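Local coordinates for protein chloromuconate cycloisomerase (Rhodococcus opacus, PDB 4M0X) that is a manganese-binding member of the enolase superfamily, with an N-terminal capping domain set against a barrel domain that holds the metal, at residues 24-29 against 55-60; 201-206 against 227-232; 270-275 against 307-312. One frame throughout, in Å; residues are numbered along the deposited sequence.

Contacts 1, 2 and 3 differ in chemistry as they differ in place. Contact 1 belongs to the N-terminal capping domain, where a tryptophan lies against small side chains in a partly buried meeting of two loops. Contacts 2 and 3 both join elements of the barrel domain. Contact 3 lies deep in the chain and combines aliphatic packing with a water bridge; contact 2 lies farther out, yet its touching residues are buried, another subunit packs here, and its chemistry is polar. The domains also meet through these segments: Trp58 O probably accepts a hydrogen bond from Arg227 NH2, and the Trp58 ring packs on Lys274. Between contacts 2 and 3 the nearest atoms stay about 8 Å apart.

Contact 1. Residues 24-29 against 55-60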
loop_
_atom_site.group_PDB
_atom_site.type_symbol
_atom_site.label_atom_id
_atom_site.label_comp_id
_atom_site.label_asym_id
_atom_site.label_seq_id
_atom_site.Cartn_x
_atom_site.Cartn_y
_atom_site.Cartn_z
ATOM N N ALA A 24 29.252 -20.294 9.523
ATOM C CA ALA A 24 29.051 -19.265 10.553
ATOM C C ALA A 24 29.115 -19.771 12.011
ATOM O O ALA A 24 29.784 -19.148 12.840
ATOM C CB ALA A 24 27.760 -18.498 10.302
ATOM N N ALA A 25 28.451 -20.894 12.316
ATOM C CA ALA A 25 28.337 -21.376 13.715
ATOM C C ALA A 25 29.084 -22.678 14.107
ATOM O O ALA A 25 29.023 -23.096 15.272
ATOM C CB ALA A 25 26.874 -21.436 14.143
ATOM N N THR A 26 29.755 -23.307 13.132
ATOM C CA THR A 26 30.750 -24.391 13.365
ATOM C C THR A 26 31.794 -24.449 12.225
ATOM O O THR A 26 31.647 -23.758 11.209
ATOM C CB THR A 26 30.113 -25.814 13.524
ATOM O OG1 THR A 26 29.143 -26.053 12.494
ATOM C CG2 THR A 26 29.477 -26.025 14.909
ATOM N N THR A 27 32.853 -25.246 12.411
ATOM C CA THR A 27 33.641 -25.787 11.283
ATOM C C THR A 27 33.332 -27.296 11.132
ATOM O O THR A 27 33.268 -28.016 12.138
ATOM C CB THR A 27 35.158 -25.565 11.457
ATOM N N MET A 28 33.114 -27.770 9.899
ATOM C CA MET A 28 32.820 -29.205 9.644
ATOM C C MET A 28 34.091 -30.034 9.351
ATOM O O MET A 28 34.815 -29.773 8.379
ATOM C CB MET A 28 31.753 -29.389 8.551
ATOM N N HIS A 29 34.344 -31.028 10.205
ATOM C CA HIS A 29 35.589 -31.803 10.198
ATOM C C HIS A 29 35.422 -33.135 9.415
ATOM O O HIS A 29 36.372 -33.709 8.875
ATOM C CB HIS A 29 36.069 -32.017 11.652
ATOM C CG HIS A 29 36.275 -30.738 12.438
ATOM N ND1 HIS A 29 35.375 -30.284 13.384
ATOM C CD2 HIS A 29 37.289 -29.834 12.428
ATOM C CE1 HIS A 29 35.817 -29.155 13.914
ATOM N NE2 HIS A 29 36.973 -28.858 13.350
ATOM N N GLY A 55 25.237 -29.710 11.855
ATOM C CA GLY A 55 24.514 -29.710 13.138
ATOM C C GLY A 55 23.293 -28.799 13.114
ATOM O O GLY A 55 22.938 -28.257 12.062
ATOM N N PRO A 56 22.648 -28.605 14.273
ATOM C CA PRO A 56 21.366 -27.926 14.268
ATOM C C PRO A 56 21.430 -26.402 14.209
ATOM O O PRO A 56 20.395 -25.747 14.212
ATOM C CB PRO A 56 20.699 -28.427 15.548
ATOM C CG PRO A 56 21.837 -28.685 16.449
ATOM C CD PRO A 56 22.955 -29.192 15.583
ATOM N N TRP A 57 22.626 -25.841 14.106
ATOM C CA TRP A 57 22.774 -24.385 14.023
ATOM C C TRP A 57 21.945 -23.776 12.878
ATOM O O TRP A 57 21.351 -22.710 13.047
ATOM C CB TRP A 57 24.260 -23.995 13.910
ATOM C CG TRP A 57 24.835 -24.210 12.517
ATOM C CD1 TRP A 57 25.407 -25.360 12.031
ATOM C CD2 TRP A 57 24.838 -23.271 11.423
ATOM N NE1 TRP A 57 25.786 -25.187 10.715
ATOM C CE2 TRP A 57 25.449 -23.921 10.314
ATOM C CE3 TRP A 57 24.381 -21.947 11.268
ATOM C CZ2 TRP A 57 25.619 -23.290 9.067
ATOM C CZ3 TRP A 57 24.561 -21.316 10.033
ATOM C CH2 TRP A 57 25.173 -21.996 8.946
ATOM N N TRP A 58 21.877 -24.465 11.735
ATOM C CA TRP A 58 21.253 -23.913 10.539
ATOM C C TRP A 58 19.737 -24.056 10.568
ATOM O O TRP A 58 19.021 -23.087 10.342
ATOM C CB TRP A 58 21.824 -24.606 9.308
ATOM C CG TRP A 58 21.531 -23.965 7.938
ATOM C CD1 TRP A 58 22.420 -23.303 7.141
ATOM C CD2 TRP A 58 20.288 -24.003 7.200
ATOM N NE1 TRP A 58 21.814 -22.913 5.971
ATOM C CE2 TRP A 58 20.504 -23.311 5.986
ATOM C CE3 TRP A 58 19.005 -24.540 7.457
ATOM C CZ2 TRP A 58 19.491 -23.139 5.027
ATOM C CZ3 TRP A 58 17.982 -24.363 6.499
ATOM C CH2 TRP A 58 18.235 -23.673 5.305
ATOM N N GLY A 59 19.257 -25.270 10.831
ATOM C CA GLY A 59 17.834 -25.595 10.664
ATOM C C GLY A 59 17.178 -26.299 11.847
ATOM O O GLY A 59 15.981 -26.606 11.797
ATOM N N GLY A 60 17.942 -26.553 12.915
ATOM C CA GLY A 60 17.387 -27.156 14.136
ATOM C C GLY A 60 17.268 -28.683 14.116
ATOM O O GLY A 60 16.709 -29.305 15.048
#
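Trp57 lies against Ala24, Ala25 and Thr26, and its course from CB outward shows how one large aromatic can engage three small neighbours. Trp57 CB meets the methyl of Ala25, 3.7 Å from Ala25 CB. The same methyl stays close as the indole begins: Trp57 CG is 3.8 Å from Ala25 CB, and CD2 and CE3 follow at similar range. With chi1 at 77°, CG stands between the backbone N and the carbonyl carbon, a turn that lays the start of the indole by the Ala25 methyl. On the pyrrole side, Trp57 CD1 is 3.8 Å from Thr26 OG1, the two side chains meeting at a slant, although Thr26 is poorly ordered. NE1 finds its polar partner elsewhere, in a hydrogen bond to Pro53 O. At the far end of the six-membered ring, Trp57 CZ3 touches Ala24 CB at 4.3 Å. The two faces are covered differently: Trp58 CB sits over the centre of one, while Ala25 N lies above the other, displaced toward the rim.

Loops of the capping domain commonly border the active site in this superfamily, consistent with the Trp57 side chain being about 7 Å from the bound manganese ion. Gly95 of a neighbouring subunit packs on both Ala25 and Trp57. Residues 24-29 run from near strand 20-22 into strand 27-40, and residues 55-60 form part of the connection between strand 45-51 and helix 63-74.

Contact 2. Residues 201-206 against 227-232; sequences WSELEA and RWNTDG
Asn229 and Glu203 are brought together by two different torsional choices: chi1 of -163° sets Asn229 CG opposite its backbone N, while chi2 of 175° keeps Glu203 extended beyond CG, so that its carboxylate reaches across to the other helix start. The side chains cross at about a right angle, with carboxylate and amide planes 86° apart. Asn229 ND2 gives a weak hydrogen bond to Glu203 OE1 at 3.5 Å. The other oxygen, Glu203 OE2, lies 3.6 Å from Gly232 CA, but its stronger partners are salt bridges to Arg235 and to Arg237 of a neighbouring subunit. This buried carboxylate is thus probably well compensated in charge.

The Asn229 amide is used at both ends. ND2 faces Glu203, and Asn229 is also the N-cap of helix 230-239: its OD1 accepts from Gly232 N, which comes from above the carbonyl plane. At the other helix, Ser202 and Glu205 form a capping box: Glu205 N donates to Ser202 OG at 3.1 Å, and Ser202 N to the anti lone pair of Glu205 OE1 at 2.7 Å. The arrangement brings two capped helix N-termini side by side, joined directly by one weak bond; the helices follow strands 192-196 and 220-222, in successive beta-alpha units of the enolase-type barrel.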
loop_
_atom_site.group_PDB
_atom_site.type_symbol
_atom_site.label_atom_id
_atom_site.label_comp_id
_atom_site.label_asym_id
_atom_site.label_seq_id
_atom_site.Cartn_x
_atom_site.Cartn_y
_atom_site.Cartn_z
ATOM N N TRP A 201 24.507 -11.320 9.314
ATOM C CA TRP A 201 24.840 -9.917 9.251
ATOM C C TRP A 201 23.673 -9.042 9.661
ATOM O O TRP A 201 22.521 -9.381 9.416
ATOM C CB TRP A 201 25.265 -9.580 7.844
ATOM C CG TRP A 201 26.702 -9.830 7.615
ATOM C CD1 TRP A 201 27.560 -10.529 8.425
ATOM C CD2 TRP A 201 27.467 -9.413 6.485
ATOM N NE1 TRP A 201 28.810 -10.555 7.866
ATOM C CE2 TRP A 201 28.783 -9.877 6.677
ATOM C CE3 TRP A 201 27.170 -8.683 5.325
ATOM C CZ2 TRP A 201 29.808 -9.619 5.761
ATOM C CZ3 TRP A 201 28.194 -8.431 4.416
ATOM C CH2 TRP A 201 29.492 -8.897 4.641
ATOM N N SER A 202 23.953 -7.906 10.271
ATOM C CA SER A 202 22.865 -6.994 10.577
ATOM C C SER A 202 22.511 -6.198 9.346
ATOM O O SER A 202 23.345 -6.009 8.411
ATOM C CB SER A 202 23.242 -6.036 11.710
ATOM O OG SER A 202 24.180 -5.051 11.292
ATOM N N GLU A 203 21.292 -5.685 9.344
ATOM C CA GLU A 203 20.914 -4.752 8.309
ATOM C C GLU A 203 21.966 -3.644 8.079
ATOM O O GLU A 203 22.310 -3.371 6.929
ATOM C CB GLU A 203 19.592 -4.142 8.646
ATOM C CG GLU A 203 18.654 -4.207 7.483
ATOM C CD GLU A 203 17.281 -3.702 7.839
ATOM O OE1 GLU A 203 16.766 -4.077 8.947
ATOM O OE2 GLU A 203 16.724 -2.948 6.990
ATOM N N LEU A 204 22.486 -3.031 9.148
ATOM C CA LEU A 204 23.604 -2.056 9.027
ATOM C C LEU A 204 24.867 -2.599 8.317
ATOM O O LEU A 204 25.421 -1.944 7.433
ATOM C CB LEU A 204 23.997 -1.474 10.395
ATOM C CG LEU A 204 23.454 -0.119 10.842
ATOM C CD1 LEU A 204 22.035 0.090 10.371
ATOM C CD2 LEU A 204 23.483 -0.012 12.352
ATOM N N GLU A 205 25.292 -3.799 8.714
ATOM C CA GLU A 205 26.496 -4.420 8.203
ATOM C C GLU A 205 26.265 -4.755 6.735
ATOM O O GLU A 205 27.154 -4.595 5.874
ATOM C CB GLU A 205 26.811 -5.702 8.987
ATOM C CG GLU A 205 27.416 -5.509 10.372
ATOM C CD GLU A 205 27.515 -6.811 11.138
ATOM O OE1 GLU A 205 26.540 -7.603 11.089
ATOM O OE2 GLU A 205 28.555 -7.061 11.798
ATOM N N ALA A 206 25.058 -5.221 6.438
ATOM C CA ALA A 206 24.770 -5.648 5.088
ATOM C C ALA A 206 24.932 -4.462 4.149
ATOM O O ALA A 206 25.567 -4.581 3.121
ATOM C CB ALA A 206 23.376 -6.234 5.015
ATOM N N ARG A 227 16.683 -14.730 8.575
ATOM C CA ARG A 227 15.713 -15.358 7.678
ATOM C C ARG A 227 14.316 -14.762 7.716
ATOM O O ARG A 227 13.562 -14.818 6.733
ATOM C CB ARG A 227 15.627 -16.863 7.916
ATOM C CG ARG A 227 14.952 -17.266 9.202
ATOM C CD ARG A 227 15.260 -18.715 9.522
ATOM N NE ARG A 227 16.641 -18.849 9.961
ATOM C CZ ARG A 227 17.308 -19.997 9.974
ATOM N NH1 ARG A 227 16.735 -21.114 9.563
ATOM N NH2 ARG A 227 18.559 -20.017 10.381
ATOM N N TRP A 228 13.987 -14.164 8.841
ATOM C CA TRP A 228 12.639 -13.661 9.042
ATOM C C TRP A 228 12.535 -12.185 8.608
ATOM O O TRP A 228 11.425 -11.616 8.610
ATOM C CB TRP A 228 12.259 -13.815 10.526
ATOM C CG TRP A 228 13.348 -13.304 11.421
ATOM C CD1 TRP A 228 14.294 -14.041 12.067
ATOM C CD2 TRP A 228 13.644 -11.927 11.697
ATOM N NE1 TRP A 228 15.138 -13.211 12.759
ATOM C CE2 TRP A 228 14.761 -11.909 12.549
ATOM C CE3 TRP A 228 13.044 -10.709 11.330
ATOM C CZ2 TRP A 228 15.313 -10.719 13.027
ATOM C CZ3 TRP A 228 13.580 -9.534 11.796
ATOM C CH2 TRP A 228 14.711 -9.542 12.633
ATOM N N ASN A 229 13.674 -11.557 8.267
ATOM C CA ASN A 229 13.671 -10.126 7.957
ATOM C C ASN A 229 13.384 -9.831 6.481
ATOM O O ASN A 229 14.266 -9.386 5.716
ATOM C CB ASN A 229 14.931 -9.436 8.482
ATOM C CG ASN A 229 14.789 -7.930 8.555
ATOM O OD1 ASN A 229 14.045 -7.342 7.803
ATOM N ND2 ASN A 229 15.527 -7.300 9.442
ATOM N N THR A 230 12.129 -10.101 6.114
ATOM C CA THR A 230 11.603 -9.932 4.779
ATOM C C THR A 230 11.757 -8.493 4.363
ATOM O O THR A 230 12.230 -8.208 3.249
ATOM C CB THR A 230 10.106 -10.269 4.735
ATOM O OG1 THR A 230 9.926 -11.647 5.046
ATOM C CG2 THR A 230 9.547 -10.028 3.389
ATOM N N ASP A 231 11.357 -7.575 5.240
ATOM C CA ASP A 231 11.469 -6.152 4.911
ATOM C C ASP A 231 12.908 -5.720 4.631
ATOM O O ASP A 231 13.165 -4.945 3.708
ATOM C CB ASP A 231 10.891 -5.314 6.027
ATOM C CG ASP A 231 9.405 -5.497 6.155
ATOM O OD1 ASP A 231 8.742 -6.000 5.212
ATOM O OD2 ASP A 231 8.892 -5.127 7.224
ATOM N N GLY A 232 13.830 -6.234 5.444
ATOM C CA GLY A 232 15.187 -5.799 5.382
ATOM C C GLY A 232 15.753 -6.310 4.092
ATOM O O GLY A 232 16.530 -5.613 3.411
#

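Contact 3. Residues 270-275 against 307-312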
loop_
_atom_site.group_PDB
_atom_site.type_symbol
_atom_site.label_atom_id
_atom_site.label_comp_id
_atom_site.label_asym_id
_atom_site.label_seq_id
_atom_site.Cartn_x
_atom_site.Cartn_y
_atom_site.Cartn_z
ATOM N N ILE A 270 17.644 -23.413 -4.297
ATOM C CA ILE A 270 16.826 -24.611 -4.214
ATOM C C ILE A 270 17.635 -25.789 -3.654
ATOM O O ILE A 270 18.786 -26.000 -4.049
ATOM C CB ILE A 270 16.236 -24.954 -5.589
ATOM C CG1 ILE A 270 15.510 -23.737 -6.178
ATOM C CG2 ILE A 270 15.338 -26.186 -5.496
ATOM C CD1 ILE A 270 14.202 -23.375 -5.503
ATOM N N LYS A 271 17.039 -26.544 -2.724
ATOM C CA LYS A 271 17.734 -27.618 -1.995
ATOM C C LYS A 271 16.672 -28.543 -1.486
ATOM O O LYS A 271 15.710 -28.058 -0.917
ATOM C CB LYS A 271 18.441 -27.085 -0.755
ATOM C CG LYS A 271 19.726 -26.312 -0.938
ATOM C CD LYS A 271 20.501 -26.291 0.382
ATOM C CE LYS A 271 20.274 -25.021 1.186
ATOM N NZ LYS A 271 21.459 -24.117 1.144
ATOM N N ILE A 272 16.856 -29.854 -1.646
ATOM C CA ILE A 272 15.856 -30.820 -1.217
ATOM C C ILE A 272 15.639 -30.934 0.310
ATOM O O ILE A 272 14.516 -30.732 0.775
ATOM C CB ILE A 272 16.059 -32.196 -1.875
ATOM C CG1 ILE A 272 15.762 -32.090 -3.357
ATOM C CG2 ILE A 272 15.113 -33.235 -1.281
ATOM C CD1 ILE A 272 15.893 -33.395 -4.098
ATOM N N PRO A 273 16.701 -31.230 1.092
ATOM C CA PRO A 273 16.545 -31.458 2.537
ATOM C C PRO A 273 15.716 -30.373 3.224
ATOM O O PRO A 273 14.749 -30.647 3.918
ATOM C CB PRO A 273 17.986 -31.387 3.055
ATOM C CG PRO A 273 18.830 -31.709 1.889
ATOM C CD PRO A 273 18.122 -31.074 0.735
ATOM N N LYS A 274 16.111 -29.138 3.004
ATOM C CA LYS A 274 15.497 -27.997 3.636
ATOM C C LYS A 274 14.001 -27.771 3.280
ATOM O O LYS A 274 13.291 -27.093 4.028
ATOM C CB LYS A 274 16.410 -26.788 3.396
ATOM C CG LYS A 274 15.793 -25.512 2.902
ATOM C CD LYS A 274 16.329 -25.116 1.538
ATOM C CE LYS A 274 16.328 -23.595 1.466
ATOM N NZ LYS A 274 16.514 -22.996 0.124
ATOM N N SER A 275 13.537 -28.362 2.174
ATOM C CA SER A 275 12.147 -28.213 1.695
ATOM C C SER A 275 11.345 -29.416 2.066
ATOM O O SER A 275 10.155 -29.487 1.745
ATOM C CB SER A 275 12.055 -28.138 0.172
ATOM O OG SER A 275 13.066 -27.330 -0.377
ATOM N N GLY A 307 23.004 -35.815 -3.169
ATOM C CA GLY A 307 23.594 -35.102 -4.294
ATOM C C GLY A 307 23.116 -35.611 -5.639
ATOM O O GLY A 307 22.740 -34.812 -6.512
ATOM N N ALA A 308 23.125 -36.933 -5.810
ATOM C CA ALA A 308 22.527 -37.573 -6.998
ATOM C C ALA A 308 21.037 -37.217 -7.265
ATOM O O ALA A 308 20.706 -36.865 -8.386
ATOM C CB ALA A 308 22.733 -39.083 -6.970
ATOM N N ILE A 309 20.150 -37.295 -6.273
ATOM C CA ILE A 309 18.733 -37.006 -6.546
ATOM C C ILE A 309 18.596 -35.515 -6.839
ATOM O O ILE A 309 17.946 -35.132 -7.806
ATOM C CB ILE A 309 17.726 -37.570 -5.476
ATOM C CG1 ILE A 309 16.283 -37.314 -5.857
ATOM C CG2 ILE A 309 17.913 -36.979 -4.079
ATOM C CD1 ILE A 309 15.937 -37.690 -7.280
ATOM N N SER A 310 19.264 -34.690 -6.038
ATOM C CA SER A 310 19.385 -33.262 -6.316
ATOM C C SER A 310 19.853 -32.957 -7.726
ATOM O O SER A 310 19.249 -32.135 -8.392
ATOM C CB SER A 310 20.353 -32.597 -5.347
ATOM O OG SER A 310 19.823 -32.660 -4.049
ATOM N N ALA A 311 20.936 -33.592 -8.167
ATOM C CA ALA A 311 21.466 -33.345 -9.507
ATOM C C ALA A 311 20.385 -33.587 -10.565
ATOM O O ALA A 311 20.242 -32.820 -11.526
ATOM C CB ALA A 311 22.697 -34.202 -9.774
ATOM N N GLN A 312 19.605 -34.640 -10.368
ATOM C CA GLN A 312 18.518 -34.929 -11.287
ATOM C C GLN A 312 17.453 -33.828 -11.229
ATOM O O GLN A 312 17.050 -33.297 -12.264
ATOM C CB GLN A 312 17.937 -36.320 -11.039
ATOM C CG GLN A 312 18.711 -37.406 -11.755
ATOM C CD GLN A 312 18.179 -38.794 -11.486
ATOM O OE1 GLN A 312 16.965 -39.011 -11.414
ATOM N NE2 GLN A 312 19.085 -39.749 -11.336
HETATM O O HOH W 1 19.285 -30.464 -3.006
#
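In the barrel domain, Ile272, just beyond strand 267-270, meets Ile309 and Ser310 of helix 304-316. A chi2 of -178° sets Ile272 CD1 anti to CA, carrying this methyl toward the helix, and the methyl does most of the touching. Ile272 CD1 lies 4.1 Å from Ile309 CG2, a contact between methyl groups, and 4.0 Å from Ser310 OG. It also approaches the helix backbone, with Ser310 N 4.1 Å from Ile272 CD1.

Alongside this apolar contact runs a polar one. A water accepts from Ile272 N at 2.8 Å and is also hydrogen-bonded to Ser310 OG, so it bridges the two segments. Ser310 OG, with chi1 at -65°, sits beside its own backbone N and is also hydrogen-bonded to Met306 O, one turn earlier in the helix. Two partners therefore hold the hydroxyl. Within 270-275, Ser275 OG donates to Lys271 O at 2.8 Å, closing the short turn on itself.

Lys271 forms a salt bridge with the manganese ligand Asp247, so a side chain of this segment reaches a ligand of the ion. Ile272 also packs on Leu278 of helix 278-291 and on Leu313, while Ile309 touches Val123 of helix 123-126. The contact between turn 272-275 and helix 304-316 is thus flanked by helices 278-291 and 123-126.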